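Long-range contact in isoprenyl transferase (Helicobacter pylori, PDB 2D2R), which probably catalyses the condensation of isopentenyl diphosphate with an allylic diphosphate, using magnesium, to build the undecaprenyl diphosphate lipid carrier: residues Tyr98-Arg104 / Phe135-Leu139. Residues are numbered along the deposited sequence; the frame is centred on the assembly and turned at random.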
loop_
_atom_site.group_PDB
_atom_site.type_symbol
_atom_site.label_atom_id
_atom_site.label_comp_id
_atom_site.label_asym_id
_atom_site.label_seq_id
_atom_site.Cartn_x
_atom_site.Cartn_y
_atom_site.Cartn_z
ATOM N N TYR A 98 -24.345 12.882 12.357
ATOM C CA TYR A 98 -24.195 12.730 10.913
ATOM C C TYR A 98 -25.248 13.609 10.225
ATOM O O TYR A 98 -24.972 14.262 9.226
ATOM C CB TYR A 98 -24.389 11.269 10.492
ATOM C CG TYR A 98 -23.217 10.353 10.835
ATOM C CD1 TYR A 98 -23.111 9.757 12.096
ATOM C CD2 TYR A 98 -22.191 10.107 9.894
ATOM C CE1 TYR A 98 -22.019 8.947 12.410
ATOM C CE2 TYR A 98 -21.109 9.307 10.211
ATOM C CZ TYR A 98 -21.027 8.736 11.466
ATOM O OH TYR A 98 -19.932 7.991 11.813
ATOM N N LEU A 99 -26.457 13.611 10.786
ATOM C CA LEU A 99 -27.579 14.397 10.255
ATOM C C LEU A 99 -27.326 15.890 10.434
ATOM O O LEU A 99 -27.600 16.703 9.540
ATOM C CB LEU A 99 -28.859 14.041 11.004
ATOM C CG LEU A 99 -29.097 12.564 11.331
ATOM C CD1 LEU A 99 -30.120 12.461 12.464
ATOM C CD2 LEU A 99 -29.570 11.807 10.102
ATOM N N ASP A 100 -26.811 16.241 11.603
ATOM C CA ASP A 100 -26.550 17.626 11.931
ATOM C C ASP A 100 -25.449 18.329 11.156
ATOM O O ASP A 100 -25.447 19.563 11.082
ATOM C CB ASP A 100 -26.280 17.760 13.419
ATOM C CG ASP A 100 -27.556 17.707 14.248
ATOM O OD1 ASP A 100 -28.354 16.756 14.085
ATOM O OD2 ASP A 100 -27.759 18.625 15.066
ATOM N N ASN A 101 -24.513 17.575 10.576
ATOM C CA ASN A 101 -23.444 18.214 9.817
ATOM C C ASN A 101 -23.490 17.826 8.356
ATOM O O ASN A 101 -22.568 18.124 7.612
ATOM C CB ASN A 101 -22.091 17.834 10.391
ATOM C CG ASN A 101 -21.976 18.156 11.856
ATOM O OD1 ASN A 101 -21.375 19.152 12.234
ATOM N ND2 ASN A 101 -22.561 17.312 12.693
ATOM N N ASN A 102 -24.564 17.169 7.942
ATOM C CA ASN A 102 -24.683 16.745 6.550
ATOM C C ASN A 102 -23.479 15.869 6.177
ATOM O O ASN A 102 -22.618 16.271 5.385
ATOM C CB ASN A 102 -24.736 17.962 5.623
ATOM C CG ASN A 102 -26.127 18.556 5.505
ATOM O OD1 ASN A 102 -26.352 19.461 4.685
ATOM N ND2 ASN A 102 -27.072 18.049 6.308
ATOM N N ILE A 103 -23.443 14.673 6.764
ATOM C CA ILE A 103 -22.368 13.714 6.555
ATOM C C ILE A 103 -22.918 12.334 6.232
ATOM O O ILE A 103 -23.556 11.696 7.056
ATOM C CB ILE A 103 -21.470 13.604 7.821
ATOM C CG1 ILE A 103 -20.783 14.943 8.072
ATOM C CG2 ILE A 103 -20.461 12.414 7.678
ATOM C CD1 ILE A 103 -19.659 14.898 9.104
ATOM N N ARG A 104 -22.668 11.866 5.018
ATOM C CA ARG A 104 -23.136 10.539 4.631
ATOM C C ARG A 104 -22.304 9.455 5.324
ATOM O O ARG A 104 -21.093 9.611 5.447
ATOM C CB ARG A 104 -23.028 10.375 3.135
ATOM C CG ARG A 104 -23.497 9.054 2.701
ATOM C CD ARG A 104 -23.583 8.966 1.220
ATOM N NE ARG A 104 -24.140 7.671 0.906
ATOM C CZ ARG A 104 -24.360 7.222 -0.323
ATOM N NH1 ARG A 104 -24.060 7.978 -1.396
ATOM N NH2 ARG A 104 -24.906 6.022 -0.470
ATOM N N PHE A 135 -20.106 15.331 1.297
ATOM C CA PHE A 135 -19.065 14.713 2.119
ATOM C C PHE A 135 -19.494 13.356 2.651
ATOM O O PHE A 135 -20.640 13.196 3.090
ATOM C CB PHE A 135 -18.725 15.643 3.305
ATOM C CG PHE A 135 -17.764 15.063 4.329
ATOM C CD1 PHE A 135 -16.396 14.968 4.061
ATOM C CD2 PHE A 135 -18.220 14.694 5.601
ATOM C CE1 PHE A 135 -15.488 14.521 5.048
ATOM C CE2 PHE A 135 -17.342 14.251 6.594
ATOM C CZ PHE A 135 -15.962 14.165 6.315
ATOM N N THR A 136 -18.567 12.390 2.609
ATOM C CA THR A 136 -18.809 11.051 3.120
ATOM C C THR A 136 -17.744 10.651 4.150
ATOM O O THR A 136 -16.542 10.946 3.986
ATOM C CB THR A 136 -18.753 9.973 2.032
ATOM O OG1 THR A 136 -19.757 10.198 1.036
ATOM C CG2 THR A 136 -18.955 8.581 2.675
ATOM N N GLN A 137 -18.189 9.996 5.212
ATOM C CA GLN A 137 -17.266 9.492 6.227
ATOM C C GLN A 137 -17.436 7.994 6.108
ATOM O O GLN A 137 -18.557 7.493 6.171
ATOM C CB GLN A 137 -17.622 9.934 7.656
ATOM C CG GLN A 137 -16.595 9.436 8.695
ATOM C CD GLN A 137 -17.197 9.042 10.038
ATOM O OE1 GLN A 137 -18.030 8.133 10.133
ATOM N NE2 GLN A 137 -16.784 9.742 11.080
ATOM N N VAL A 138 -16.319 7.296 5.909
ATOM C CA VAL A 138 -16.311 5.864 5.782
ATOM C C VAL A 138 -15.590 5.280 6.982
ATOM O O VAL A 138 -14.502 5.759 7.340
ATOM C CB VAL A 138 -15.568 5.420 4.480
ATOM C CG1 VAL A 138 -15.726 3.908 4.274
ATOM C CG2 VAL A 138 -16.091 6.229 3.268
ATOM N N LEU A 139 -16.216 4.289 7.639
ATOM C CA LEU A 139 -15.542 3.628 8.755
ATOM C C LEU A 139 -15.217 2.202 8.337
ATOM O O LEU A 139 -16.079 1.434 7.853
ATOM C CB LEU A 139 -16.374 3.616 10.071
ATOM C CG LEU A 139 -16.626 4.962 10.808
ATOM C CD1 LEU A 139 -17.359 4.684 12.177
ATOM C CD2 LEU A 139 -15.357 5.718 11.039
HETATM O O HOH W 1 -18.304 9.253 13.755
#
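The phenol oxygen of Tyr98 is gripped twice: its OH donates to Gln137 OE1 at 2.5 Å, tilted 25° from the carbonyl plane, and it accepts from a water 2.8 Å away. That water in turn accepts from NE2 of Gln137, closing a small ring of hydrogen bonds that uses both ends of the amide. Gln137 OE1 meets the phenol near the plane of the ring, at its edge, while the amide stands almost upright to that ring (84°). A bend at chi2 of Gln137 (-144°) turns the amide toward the hydroxyl.

Next to this polar cluster, Ile103 and Phe135 run side by side, with Ile103 CD1 packed 3.5 Å from Phe135 CE2 at the phenyl edge. Ile103 CG2 lies against Gln137 CB. The backbones then pair as parallel strands: Arg104 N donates to Phe135 O (3.1 Å), and Arg104 O receives Gln137 N at 2.9 Å in a nearly straight bond. Arg104 and Thr136 share one face of the sheet, their side chains running alongside each other.

Strand 104-108, outermost in this chain's six-stranded parallel sheet, follows helix 80-100 and forms a beta-alpha-beta crossover with strand 136-140 through helix 116-129. Leu48 and Thr52 of helix 37-56 also touch Gln137. With OE1 bonded to the phenol and NE2 to the water, the amide of Gln137 is probably held in one orientation, tying the helix end to the sheet through a buried polar link.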